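Local coordinates for putative curved DNA-binding protein (PDB 4IPA) that probably serves in ribosome biogenesis as a thermophilic Arx1 of the methionine aminopeptidase-like M24 family, and may bind DNA, at residues Y159-L164 against I356-G361; R166-P171 against T347-T352; P341-L346 against P363-S368. One frame throughout, in Å; residues are numbered along the deposited sequence.

Interaction 1. Residues Y159-L164 against I356-G361; sequences YANEVL and ITRIGG
Arg358 reaches from its strand to the helix and grips Glu162 by the carboxylate, with both terminal nitrogens on a single oxygen. Arg358 NH2 lies 3.2 Å from Glu162 OE2 and uses its syn lone pair, while Arg358 NH1 comes to the same OE2 at 3.3 Å, also from the syn side but somewhat out of the carboxylate plane. A further bond from Arg358 NH2 to Glu162 OE1, at 3.4 Å, is weak; OE1 has its stronger partner in Arg166, so the carboxylate is shared between two arginines. The flat groups are almost coplanar, 20° apart, with the carboxylate at the guanidinium edge. Arg358 gets there by running extended from CG to NE, whereas the Glu162 chain is bent at chi2 (-60°).

The Asn161 side is much looser. Its ND2 stays 4.0 Å from Arg358 NH1, the amide turned 69° from the guanidinium, and a water mediates between them: it lies 2.7 Å from Arg358 NH1 but 3.4 Å from Asn161 ND2, a weak bond. The backbones keep well apart, with Asn161 CA 11.5 Å from Gly361 CA, so long side chains span the distance. Arg358 is itself exposed, and the charged pair would probably feel solvent.

Beyond Arg358 the strand makes a classic beta bulge, Ile359 and Gly360 both facing Thr348. Strand 355-360 is an edge strand of its antiparallel sheet, next to strand 342-352, where Thr347 touches both Asn161 and Arg358. Helix 148-167 meanwhile packs against helices 193-205 and 379-386 through Val163, consistent with the pita-bread fold of M24 relatives.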
ATOM      1  N   TYR A 159       3.492  -3.610 -14.525  1.00 16.97           N
ATOM      2  CA  TYR A 159       4.200  -2.634 -15.349  1.00 18.77           C
ATOM      3  C   TYR A 159       3.887  -1.215 -14.954  1.00 20.18           C
ATOM      4  O   TYR A 159       4.740  -0.342 -15.059  1.00 19.76           O
ATOM      5  CB  TYR A 159       4.003  -2.873 -16.853  1.00 14.91           C
ATOM      6  CG  TYR A 159       4.848  -4.019 -17.335  1.00 18.75           C
ATOM      7  CD1 TYR A 159       6.236  -3.927 -17.330  1.00 20.81           C
ATOM      8  CD2 TYR A 159       4.271  -5.214 -17.744  1.00 20.08           C
ATOM      9  CE1 TYR A 159       7.024  -4.991 -17.755  1.00 22.45           C
ATOM     10  CE2 TYR A 159       5.052  -6.284 -18.170  1.00 20.74           C
ATOM     11  CZ  TYR A 159       6.425  -6.169 -18.170  1.00 24.19           C
ATOM     12  OH  TYR A 159       7.208  -7.231 -18.590  1.00 27.83           O
ATOM     13  N   ALA A 160       2.670  -0.978 -14.480  1.00 18.48           N
ATOM     14  CA  ALA A 160       2.359   0.336 -13.953  1.00 17.65           C
ATOM     15  C   ALA A 160       3.353   0.660 -12.826  1.00 20.20           C
ATOM     16  O   ALA A 160       3.876   1.779 -12.737  1.00 17.71           O
ATOM     17  CB  ALA A 160       0.926   0.372 -13.450  1.00 18.88           C
ATOM     18  N   ASN A 161       3.626  -0.335 -11.982  1.00 19.02           N
ATOM     19  CA  ASN A 161       4.530  -0.162 -10.846  1.00 20.43           C
ATOM     20  C   ASN A 161       5.977   0.104 -11.288  1.00 21.68           C
ATOM     21  O   ASN A 161       6.639   1.012 -10.772  1.00 20.07           O
ATOM     22  CB  ASN A 161       4.459  -1.371  -9.911  1.00 19.02           C
ATOM     23  CG  ASN A 161       5.167  -1.133  -8.594  1.00 19.50           C
ATOM     24  OD1 ASN A 161       4.993  -0.090  -7.969  1.00 18.80           O
ATOM     25  ND2 ASN A 161       5.990  -2.098  -8.169  1.00 18.57           N
ATOM     26  N   GLU A 162       6.452  -0.679 -12.252  1.00 22.38           N
ATOM     27  CA  GLU A 162       7.790  -0.500 -12.810  1.00 21.32           C
ATOM     28  C   GLU A 162       7.959   0.872 -13.460  1.00 19.30           C
ATOM     29  O   GLU A 162       9.010   1.496 -13.331  1.00 20.93           O
ATOM     30  CB  GLU A 162       8.112  -1.597 -13.834  1.00 18.41           C
ATOM     31  CG  GLU A 162       8.208  -2.991 -13.226  1.00 23.82           C
ATOM     32  CD  GLU A 162       9.300  -3.098 -12.167  1.00 27.47           C
ATOM     33  OE1 GLU A 162      10.453  -2.723 -12.465  1.00 25.97           O
ATOM     34  OE2 GLU A 162       9.010  -3.555 -11.038  1.00 23.94           O
ATOM     35  N   VAL A 163       6.934   1.328 -14.169  1.00 18.10           N
ATOM     36  CA  VAL A 163       6.962   2.650 -14.775  1.00 16.51           C
ATOM     37  C   VAL A 163       6.931   3.755 -13.712  1.00 18.39           C
ATOM     38  O   VAL A 163       7.767   4.654 -13.733  1.00 20.67           O
ATOM     39  CB  VAL A 163       5.824   2.850 -15.794  1.00 15.20           C
ATOM     40  CG1 VAL A 163       5.802   4.308 -16.306  1.00 12.45           C
ATOM     41  CG2 VAL A 163       5.998   1.881 -16.942  1.00 13.34           C
ATOM     42  N   LEU A 164       5.982   3.687 -12.784  1.00 16.79           N
ATOM     43  CA  LEU A 164       5.894   4.678 -11.700  1.00 18.50           C
ATOM     44  C   LEU A 164       7.219   4.845 -10.942  1.00 19.78           C
ATOM     45  O   LEU A 164       7.691   5.960 -10.733  1.00 20.30           O
ATOM     46  CB  LEU A 164       4.779   4.312 -10.709  1.00 16.05           C
ATOM     47  CG  LEU A 164       4.643   5.251  -9.513  1.00 19.36           C
ATOM     48  CD1 LEU A 164       4.629   6.708  -9.990  1.00 16.13           C
ATOM     49  CD2 LEU A 164       3.391   4.930  -8.661  1.00 14.79           C
ATOM     50  N   ILE A 356      16.867   4.600  -6.557  1.00 28.11           N
ATOM     51  CA  ILE A 356      15.749   4.108  -5.776  1.00 24.26           C
ATOM     52  C   ILE A 356      15.965   2.682  -5.333  1.00 28.91           C
ATOM     53  O   ILE A 356      16.188   1.794  -6.164  1.00 26.83           O
ATOM     54  CB  ILE A 356      14.423   4.226  -6.564  1.00 25.56           C
ATOM     55  CG1 ILE A 356      13.975   5.693  -6.581  1.00 22.52           C
ATOM     56  CG2 ILE A 356      13.344   3.316  -5.962  1.00 21.35           C
ATOM     57  CD1 ILE A 356      12.643   5.927  -7.215  1.00 21.43           C
ATOM     58  N   THR A 357      15.890   2.488  -4.014  1.00 24.73           N
ATOM     59  CA  THR A 357      15.971   1.173  -3.378  1.00 23.83           C
ATOM     60  C   THR A 357      14.625   0.761  -2.783  1.00 22.87           C
ATOM     61  O   THR A 357      13.968   1.550  -2.082  1.00 21.00           O
ATOM     62  CB  THR A 357      16.985   1.196  -2.208  1.00 26.34           C
ATOM     63  OG1 THR A 357      18.232   1.710  -2.671  1.00 36.46           O
ATOM     64  CG2 THR A 357      17.205  -0.211  -1.648  1.00 23.74           C
ATOM     65  N   ARG A 358      14.222  -0.479  -3.036  1.00 22.37           N
ATOM     66  CA  ARG A 358      12.987  -1.007  -2.453  1.00 21.65           C
ATOM     67  C   ARG A 358      13.289  -1.538  -1.055  1.00 23.76           C
ATOM     68  O   ARG A 358      13.738  -2.668  -0.901  1.00 28.93           O
ATOM     69  CB  ARG A 358      12.393  -2.122  -3.321  1.00 19.80           C
ATOM     70  CG  ARG A 358      12.252  -1.770  -4.799  1.00 19.99           C
ATOM     71  CD  ARG A 358      11.541  -2.884  -5.615  1.00 24.55           C
ATOM     72  NE  ARG A 358      11.956  -2.842  -7.022  1.00 22.83           N
ATOM     73  CZ  ARG A 358      11.142  -2.916  -8.071  1.00 25.83           C
ATOM     74  NH1 ARG A 358       9.835  -3.045  -7.901  1.00 24.82           N
ATOM     75  NH2 ARG A 358      11.643  -2.874  -9.306  1.00 27.35           N
ATOM     76  N   ILE A 359      13.070  -0.717  -0.036  1.00 20.87           N
ATOM     77  CA  ILE A 359      13.353  -1.142   1.328  1.00 23.78           C
ATOM     78  C   ILE A 359      12.465  -2.328   1.679  1.00 21.81           C
ATOM     79  O   ILE A 359      12.919  -3.326   2.236  1.00 22.12           O
ATOM     80  CB  ILE A 359      13.046  -0.021   2.330  1.00 22.33           C
ATOM     81  CG1 ILE A 359      13.621   1.308   1.842  1.00 25.87           C
ATOM     82  CG2 ILE A 359      13.555  -0.376   3.715  1.00 21.08           C
ATOM     83  CD1 ILE A 359      13.172   2.500   2.692  1.00 28.41           C
ATOM     84  N   GLY A 360      11.188  -2.191   1.345  1.00 20.75           N
ATOM     85  CA  GLY A 360      10.178  -3.162   1.720  1.00 25.51           C
ATOM     86  C   GLY A 360       9.043  -3.195   0.720  1.00 22.92           C
ATOM     87  O   GLY A 360       8.444  -2.167   0.377  1.00 18.91           O
ATOM     88  N   GLY A 361       8.754  -4.388   0.227  1.00 17.36           N
ATOM     89  CA  GLY A 361       7.685  -4.538  -0.724  1.00 19.93           C
ATOM     90  C   GLY A 361       7.399  -5.995  -0.938  1.00 21.24           C
ATOM     91  O   GLY A 361       7.998  -6.855  -0.291  1.00 20.99           O
TER
HETATM   92  O   HOH W   1       8.085  -3.412  -5.897  1.00 26.06           O

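Interaction 2. Residues R166-P171 against T347-T352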
ATOM      1  N   ARG A 166      10.237   4.316 -11.891  1.00 16.56           N
ATOM      2  CA  ARG A 166      11.202   4.977 -12.766  1.00 19.21           C
ATOM      3  C   ARG A 166      10.884   6.458 -12.981  1.00 21.50           C
ATOM      4  O   ARG A 166      11.792   7.272 -13.133  1.00 23.12           O
ATOM      5  CB  ARG A 166      11.307   4.235 -14.102  1.00 20.02           C
ATOM      6  CG  ARG A 166      12.215   3.020 -14.018  1.00 19.84           C
ATOM      7  CD  ARG A 166      11.888   1.986 -15.075  1.00 22.96           C
ATOM      8  NE  ARG A 166      12.729   0.807 -14.906  1.00 24.77           N
ATOM      9  CZ  ARG A 166      12.433  -0.217 -14.106  1.00 26.82           C
ATOM     10  NH1 ARG A 166      11.303  -0.210 -13.402  1.00 20.74           N
ATOM     11  NH2 ARG A 166      13.270  -1.244 -14.006  1.00 23.22           N
ATOM     12  N   LEU A 167       9.599   6.808 -12.962  1.00 20.93           N
ATOM     13  CA  LEU A 167       9.190   8.204 -13.076  1.00 19.53           C
ATOM     14  C   LEU A 167       9.530   8.970 -11.807  1.00 23.50           C
ATOM     15  O   LEU A 167       9.422  10.200 -11.771  1.00 24.31           O
ATOM     16  CB  LEU A 167       7.691   8.316 -13.366  1.00 21.54           C
ATOM     17  CG  LEU A 167       7.278   7.783 -14.744  1.00 26.15           C
ATOM     18  CD1 LEU A 167       5.771   7.863 -14.976  1.00 21.03           C
ATOM     19  CD2 LEU A 167       8.024   8.565 -15.812  1.00 29.99           C
ATOM     20  N   MET A 168       9.943   8.247 -10.767  1.00 19.98           N
ATOM     21  CA  MET A 168      10.202   8.875  -9.476  1.00 21.41           C
ATOM     22  C   MET A 168      11.683   9.166  -9.233  1.00 19.14           C
ATOM     23  O   MET A 168      12.040   9.901  -8.316  1.00 20.43           O
ATOM     24  CB  MET A 168       9.618   8.038  -8.329  1.00 18.99           C
ATOM     25  CG  MET A 168       8.082   7.983  -8.293  1.00 20.57           C
ATOM     26  SD  MET A 168       7.470   7.056  -6.855  1.00 20.82           S
ATOM     27  CE  MET A 168       7.684   8.247  -5.516  1.00 16.33           C
ATOM     28  N   VAL A 169      12.546   8.571 -10.039  1.00 20.91           N
ATOM     29  CA  VAL A 169      13.956   8.911 -10.008  1.00 21.25           C
ATOM     30  C   VAL A 169      14.104  10.386 -10.394  1.00 21.14           C
ATOM     31  O   VAL A 169      13.666  10.791 -11.467  1.00 22.37           O
ATOM     32  CB  VAL A 169      14.758   8.009 -10.961  1.00 17.56           C
ATOM     33  CG1 VAL A 169      16.256   8.347 -10.886  1.00 22.75           C
ATOM     34  CG2 VAL A 169      14.529   6.554 -10.587  1.00 15.95           C
ATOM     35  N   PRO A 170      14.661  11.207  -9.486  1.00 19.57           N
ATOM     36  CA  PRO A 170      14.919  12.626  -9.764  1.00 23.38           C
ATOM     37  C   PRO A 170      15.729  12.768 -11.049  1.00 26.97           C
ATOM     38  O   PRO A 170      16.658  11.989 -11.274  1.00 24.76           O
ATOM     39  CB  PRO A 170      15.748  13.067  -8.561  1.00 21.23           C
ATOM     40  CG  PRO A 170      15.256  12.193  -7.461  1.00 23.48           C
ATOM     41  CD  PRO A 170      14.987  10.850  -8.097  1.00 18.62           C
ATOM     42  N   PRO A 171      15.363  13.737 -11.896  1.00 29.09           N
ATOM     43  CA  PRO A 171      15.959  13.869 -13.228  1.00 29.98           C
ATOM     44  C   PRO A 171      17.482  13.884 -13.179  1.00 28.80           C
ATOM     45  O   PRO A 171      18.072  14.635 -12.406  1.00 28.77           O
ATOM     46  CB  PRO A 171      15.424  15.220 -13.710  1.00 31.43           C
ATOM     47  CG  PRO A 171      14.104  15.351 -13.006  1.00 34.32           C
ATOM     48  CD  PRO A 171      14.344  14.773 -11.640  1.00 29.74           C
ATOM     49  N   THR A 347       4.866  -0.541  -2.378  1.00 14.17           N
ATOM     50  CA  THR A 347       6.265  -0.735  -2.072  1.00 14.00           C
ATOM     51  C   THR A 347       6.742   0.476  -1.279  1.00 13.79           C
ATOM     52  O   THR A 347       6.459   1.616  -1.646  1.00 15.36           O
ATOM     53  CB  THR A 347       7.090  -0.832  -3.378  1.00 16.63           C
ATOM     54  OG1 THR A 347       6.540  -1.853  -4.229  1.00 18.50           O
ATOM     55  CG2 THR A 347       8.553  -1.145  -3.081  1.00 14.82           C
ATOM     56  N   THR A 348       7.468   0.245  -0.197  1.00 14.45           N
ATOM     57  CA  THR A 348       8.118   1.348   0.507  1.00 14.51           C
ATOM     58  C   THR A 348       9.544   1.513  -0.018  1.00 14.46           C
ATOM     59  O   THR A 348      10.342   0.588   0.074  1.00 16.51           O
ATOM     60  CB  THR A 348       8.130   1.107   2.021  1.00 16.90           C
ATOM     61  OG1 THR A 348       6.780   1.133   2.505  1.00 13.73           O
ATOM     62  CG2 THR A 348       8.963   2.209   2.738  1.00 16.87           C
ATOM     63  N   ILE A 349       9.852   2.672  -0.589  1.00 13.82           N
ATOM     64  CA  ILE A 349      11.169   2.902  -1.183  1.00 17.56           C
ATOM     65  C   ILE A 349      11.994   3.968  -0.476  1.00 19.94           C
ATOM     66  O   ILE A 349      11.467   4.828   0.230  1.00 16.91           O
ATOM     67  CB  ILE A 349      11.078   3.361  -2.652  1.00 16.58           C
ATOM     68  CG1 ILE A 349      10.447   4.758  -2.719  1.00 15.90           C
ATOM     69  CG2 ILE A 349      10.358   2.317  -3.512  1.00 14.56           C
ATOM     70  CD1 ILE A 349      10.368   5.347  -4.111  1.00 16.89           C
ATOM     71  N   ALA A 350      13.302   3.911  -0.711  1.00 18.87           N
ATOM     72  CA  ALA A 350      14.195   4.994  -0.336  1.00 21.82           C
ATOM     73  C   ALA A 350      14.851   5.580  -1.587  1.00 22.48           C
ATOM     74  O   ALA A 350      15.233   4.853  -2.504  1.00 20.88           O
ATOM     75  CB  ALA A 350      15.247   4.507   0.641  1.00 23.50           C
ATOM     76  N   ILE A 351      14.954   6.900  -1.620  1.00 20.18           N
ATOM     77  CA  ILE A 351      15.596   7.593  -2.711  1.00 21.22           C
ATOM     78  C   ILE A 351      16.923   8.116  -2.205  1.00 23.55           C
ATOM     79  O   ILE A 351      16.956   8.946  -1.302  1.00 22.09           O
ATOM     80  CB  ILE A 351      14.741   8.765  -3.204  1.00 21.32           C
ATOM     81  CG1 ILE A 351      13.310   8.277  -3.490  1.00 22.50           C
ATOM     82  CG2 ILE A 351      15.380   9.393  -4.432  1.00 22.35           C
ATOM     83  CD1 ILE A 351      12.377   9.304  -4.159  1.00 18.01           C
ATOM     84  N   THR A 352      18.020   7.612  -2.760  1.00 27.39           N
ATOM     85  CA  THR A 352      19.341   8.080  -2.358  1.00 26.27           C
ATOM     86  C   THR A 352      20.155   8.484  -3.579  1.00 27.88           C
ATOM     87  O   THR A 352      19.688   8.391  -4.721  1.00 25.30           O
ATOM     88  CB  THR A 352      20.140   6.980  -1.633  1.00 25.25           C
ATOM     89  OG1 THR A 352      20.491   5.954  -2.576  1.00 31.59           O
ATOM     90  CG2 THR A 352      19.339   6.370  -0.496  1.00 28.99           C
TER
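Met168 and Pro170, where the chain leaves helix 148-167, lay their side chains on Ile349 and Ile351 of the five-stranded antiparallel sheet. Take Met168 outward from its backbone. CB points toward the strand, yet Met168 CB stands 5.1 Å from Ile349 CD1 and 5.2 Å from Ile351 CD1, and rests instead against Ile356 CD1 of the next strand. CG continues past without meeting either isoleucine. Met168 SD then comes to 4.3 Å from Ile349 CD1, and the chain bends at chi3 (77°), bringing Met168 CE to 4.2 Å from that same methyl. Trp251, Val253 and Pro245 also touch this side chain.

Pro170 makes the second patch. Its ring atoms CD and CG come to Ile351 CG2 at 4.0 and 4.1 Å, the two side chains set at a slant to each other. Between the patches, the carbonyl oxygen of Met168 sits 4.2 Å from Ile351 CD1. The two isoleucines, two residues apart on the strand, thus present the same face to the incoming chain.

No hydrogen bond joins the segments. The buried contact is methyl, sulfur and ring carbon against methyl, which implies that fit and exclusion of water hold it, with little directional preference.

Interaction 3. Residues P341-L346 against P363-S368; sequences PVCRLL and PAWDLS
The indole of Trp365 meets the strand with the far end of its six-membered ring, at the edge to Cys343 and obliquely to Leu345. Cys343 SG lies near the ring plane, 3.8 Å from Trp365 CH2 and 5.2 Å from the ring centroid, a sulfur-aromatic contact made edge-on. Leu345 CD2 approaches at a slant, 3.5 Å from Trp365 CZ2, and Leu345 CD1 comes to 4.0 Å from Trp365 CH2. Elsewhere the ring of Phe154 meets the indole with the planes at about 50°, and the NE1 edge hydrogen-bonds to Asp133.

Chi1 of Cys343 (-177°) turns the sulfur away from its own backbone nitrogen and onto the indole. With an alanine in place of Leu345, both methyls on CZ2 and CH2 are gone, which would probably open a gap there and let the indole shift, with Cys343 SG the remaining contact from the strand. After Trp365 the next residues form an Asx turn: Asp366 OD1 accepts from Ser368 N at 3.1 Å and Ser368 OG at 2.7 Å.

Between the segments there is no hydrogen bond, so the chemistry implies an apolar seat for the tryptophan, its indole N-H being satisfied by Asp133 on strand 127-136.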
ATOM      1  N   PRO A 341     -12.785  -7.119 -10.568  1.00 16.16           N
ATOM      2  CA  PRO A 341     -11.576  -7.401  -9.790  1.00 16.92           C
ATOM      3  C   PRO A 341     -10.533  -6.301  -9.911  1.00 17.74           C
ATOM      4  O   PRO A 341     -10.419  -5.663 -10.959  1.00 19.99           O
ATOM      5  CB  PRO A 341     -11.043  -8.681 -10.437  1.00 17.02           C
ATOM      6  CG  PRO A 341     -12.272  -9.343 -10.972  1.00 20.21           C
ATOM      7  CD  PRO A 341     -13.088  -8.200 -11.514  1.00 19.00           C
ATOM      8  N   VAL A 342      -9.789  -6.085  -8.832  1.00 15.13           N
ATOM      9  CA  VAL A 342      -8.713  -5.113  -8.819  1.00 16.01           C
ATOM     10  C   VAL A 342      -7.426  -5.752  -8.339  1.00 15.32           C
ATOM     11  O   VAL A 342      -7.442  -6.772  -7.646  1.00 14.86           O
ATOM     12  CB  VAL A 342      -9.029  -3.889  -7.933  1.00 18.16           C
ATOM     13  CG1 VAL A 342     -10.349  -3.256  -8.359  1.00 13.87           C
ATOM     14  CG2 VAL A 342      -9.036  -4.280  -6.454  1.00 14.39           C
ATOM     15  N   CYS A 343      -6.313  -5.145  -8.731  1.00 14.97           N
ATOM     16  CA  CYS A 343      -4.995  -5.605  -8.359  1.00 15.22           C
ATOM     17  C   CYS A 343      -4.204  -4.411  -7.811  1.00 17.35           C
ATOM     18  O   CYS A 343      -4.296  -3.318  -8.354  1.00 16.88           O
ATOM     19  CB  CYS A 343      -4.327  -6.205  -9.596  1.00 15.41           C
ATOM     20  SG  CYS A 343      -2.701  -6.908  -9.331  1.00 18.39           S
ATOM     21  N   ARG A 344      -3.454  -4.611  -6.728  1.00 17.12           N
ATOM     22  CA  ARG A 344      -2.699  -3.511  -6.102  1.00 17.12           C
ATOM     23  C   ARG A 344      -1.305  -3.940  -5.650  1.00 16.96           C
ATOM     24  O   ARG A 344      -1.085  -5.076  -5.200  1.00 18.13           O
ATOM     25  CB  ARG A 344      -3.452  -2.915  -4.892  1.00 17.38           C
ATOM     26  CG  ARG A 344      -4.864  -2.399  -5.199  1.00 21.01           C
ATOM     27  CD  ARG A 344      -5.439  -1.538  -4.051  1.00 20.30           C
ATOM     28  NE  ARG A 344      -5.540  -2.291  -2.806  1.00 16.74           N
ATOM     29  CZ  ARG A 344      -4.720  -2.142  -1.766  1.00 20.17           C
ATOM     30  NH1 ARG A 344      -3.732  -1.245  -1.797  1.00 19.87           N
ATOM     31  NH2 ARG A 344      -4.899  -2.884  -0.686  1.00 14.59           N
ATOM     32  N   LEU A 345      -0.354  -3.033  -5.791  1.00 14.70           N
ATOM     33  CA  LEU A 345       0.961  -3.223  -5.198  1.00 17.16           C
ATOM     34  C   LEU A 345       1.341  -1.981  -4.413  1.00 14.98           C
ATOM     35  O   LEU A 345       0.971  -0.865  -4.771  1.00 14.59           O
ATOM     36  CB  LEU A 345       2.003  -3.476  -6.276  1.00 15.82           C
ATOM     37  CG  LEU A 345       1.821  -4.763  -7.086  1.00 20.63           C
ATOM     38  CD1 LEU A 345       2.604  -4.672  -8.408  1.00 19.28           C
ATOM     39  CD2 LEU A 345       2.249  -5.966  -6.254  1.00 18.49           C
ATOM     40  N   LEU A 346       2.099  -2.181  -3.346  1.00 15.33           N
ATOM     41  CA  LEU A 346       2.536  -1.079  -2.522  1.00 14.96           C
ATOM     42  C   LEU A 346       3.942  -1.434  -2.067  1.00 17.25           C
ATOM     43  O   LEU A 346       4.183  -2.495  -1.475  1.00 16.31           O
ATOM     44  CB  LEU A 346       1.585  -0.844  -1.331  1.00 13.97           C
ATOM     45  CG  LEU A 346       1.544   0.588  -0.762  1.00 19.03           C
ATOM     46  CD1 LEU A 346       0.336   0.857   0.181  1.00 11.86           C
ATOM     47  CD2 LEU A 346       2.860   0.950  -0.075  1.00 13.32           C
ATOM     48  N   PRO A 363       7.156  -9.677  -2.976  1.00 24.28           N
ATOM     49  CA  PRO A 363       8.171 -10.487  -3.647  1.00 23.91           C
ATOM     50  C   PRO A 363       7.997 -10.361  -5.142  1.00 27.06           C
ATOM     51  O   PRO A 363       6.868 -10.344  -5.606  1.00 30.23           O
ATOM     52  CB  PRO A 363       7.838 -11.917  -3.190  1.00 26.10           C
ATOM     53  CG  PRO A 363       6.385 -11.884  -2.884  1.00 26.05           C
ATOM     54  CD  PRO A 363       6.131 -10.507  -2.315  1.00 23.34           C
ATOM     55  N   ALA A 364       9.099 -10.255  -5.874  1.00 28.51           N
ATOM     56  CA  ALA A 364       9.067 -10.157  -7.323  1.00 30.42           C
ATOM     57  C   ALA A 364       8.145 -11.214  -7.935  1.00 28.70           C
ATOM     58  O   ALA A 364       8.113 -12.352  -7.488  1.00 30.40           O
ATOM     59  CB  ALA A 364      10.483 -10.296  -7.880  1.00 35.06           C
ATOM     60  N   TRP A 365       7.380 -10.829  -8.948  1.00 29.58           N
ATOM     61  CA  TRP A 365       6.521 -11.777  -9.633  1.00 32.12           C
ATOM     62  C   TRP A 365       7.277 -12.498 -10.738  1.00 30.21           C
ATOM     63  O   TRP A 365       8.026 -11.886 -11.498  1.00 27.13           O
ATOM     64  CB  TRP A 365       5.311 -11.074 -10.240  1.00 29.58           C
ATOM     65  CG  TRP A 365       4.330 -10.592  -9.231  1.00 32.02           C
ATOM     66  CD1 TRP A 365       4.335 -10.844  -7.885  1.00 28.35           C
ATOM     67  CD2 TRP A 365       3.190  -9.761  -9.482  1.00 27.36           C
ATOM     68  NE1 TRP A 365       3.266 -10.218  -7.289  1.00 25.35           N
ATOM     69  CE2 TRP A 365       2.547  -9.550  -8.248  1.00 25.98           C
ATOM     70  CE3 TRP A 365       2.656  -9.174 -10.628  1.00 23.32           C
ATOM     71  CZ2 TRP A 365       1.389  -8.775  -8.130  1.00 25.93           C
ATOM     72  CZ3 TRP A 365       1.511  -8.405 -10.509  1.00 25.64           C
ATOM     73  CH2 TRP A 365       0.894  -8.208  -9.269  1.00 23.69           C
ATOM     74  N   ASP A 366       7.072 -13.803 -10.817  1.00 29.17           N
ATOM     75  CA  ASP A 366       7.603 -14.584 -11.919  1.00 28.19           C
ATOM     76  C   ASP A 366       6.724 -14.318 -13.138  1.00 30.10           C
ATOM     77  O   ASP A 366       5.583 -14.789 -13.207  1.00 28.71           O
ATOM     78  CB  ASP A 366       7.582 -16.063 -11.549  1.00 34.97           C
ATOM     79  CG  ASP A 366       8.039 -16.957 -12.680  1.00 35.53           C
ATOM     80  OD1 ASP A 366       8.629 -16.446 -13.659  1.00 36.33           O
ATOM     81  OD2 ASP A 366       7.797 -18.176 -12.581  1.00 39.35           O
ATOM     82  N   LEU A 367       7.248 -13.548 -14.087  1.00 27.67           N
ATOM     83  CA  LEU A 367       6.482 -13.147 -15.256  1.00 30.99           C
ATOM     84  C   LEU A 367       6.208 -14.323 -16.174  1.00 34.01           C
ATOM     85  O   LEU A 367       5.290 -14.267 -16.986  1.00 31.54           O
ATOM     86  CB  LEU A 367       7.197 -12.040 -16.028  1.00 29.74           C
ATOM     87  CG  LEU A 367       7.360 -10.725 -15.273  1.00 32.04           C
ATOM     88  CD1 LEU A 367       8.236  -9.746 -16.049  1.00 28.70           C
ATOM     89  CD2 LEU A 367       6.001 -10.102 -14.954  1.00 30.32           C
ATOM     90  N   SER A 368       6.998 -15.389 -16.046  1.00 30.80           N
ATOM     91  CA  SER A 368       6.805 -16.556 -16.902  1.00 36.45           C
ATOM     92  C   SER A 368       5.440 -17.205 -16.681  1.00 35.41           C
ATOM     93  O   SER A 368       4.961 -17.934 -17.548  1.00 36.58           O
ATOM     94  CB  SER A 368       7.915 -17.593 -16.705  1.00 34.33           C
ATOM     95  OG  SER A 368       7.806 -18.243 -15.452  1.00 36.70           O
TER

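From the N terminus, the first contact segments met are on helix 148-167, and they open two long loops: 159-164 is closed by 356-361 in interaction 1, and 166-171 by 347-352 in interaction 2, which falls wholly within the first. Interaction 3 starts later, at 341-346, and closes a short loop at 363-368 around the hairpin of strands 342-352 and 355-360, so it crosses both others. That hairpin is the common element: Gly360 O to Thr348 N and Thr357 O to Ala350 N probably hydrogen-bond across it. Interaction 1 ties the helix, and interaction 2 the chain leaving it, to the hairpin, while interaction 3 folds the following loop back onto the sheet, its Leu367 touching Tyr159 of the helix.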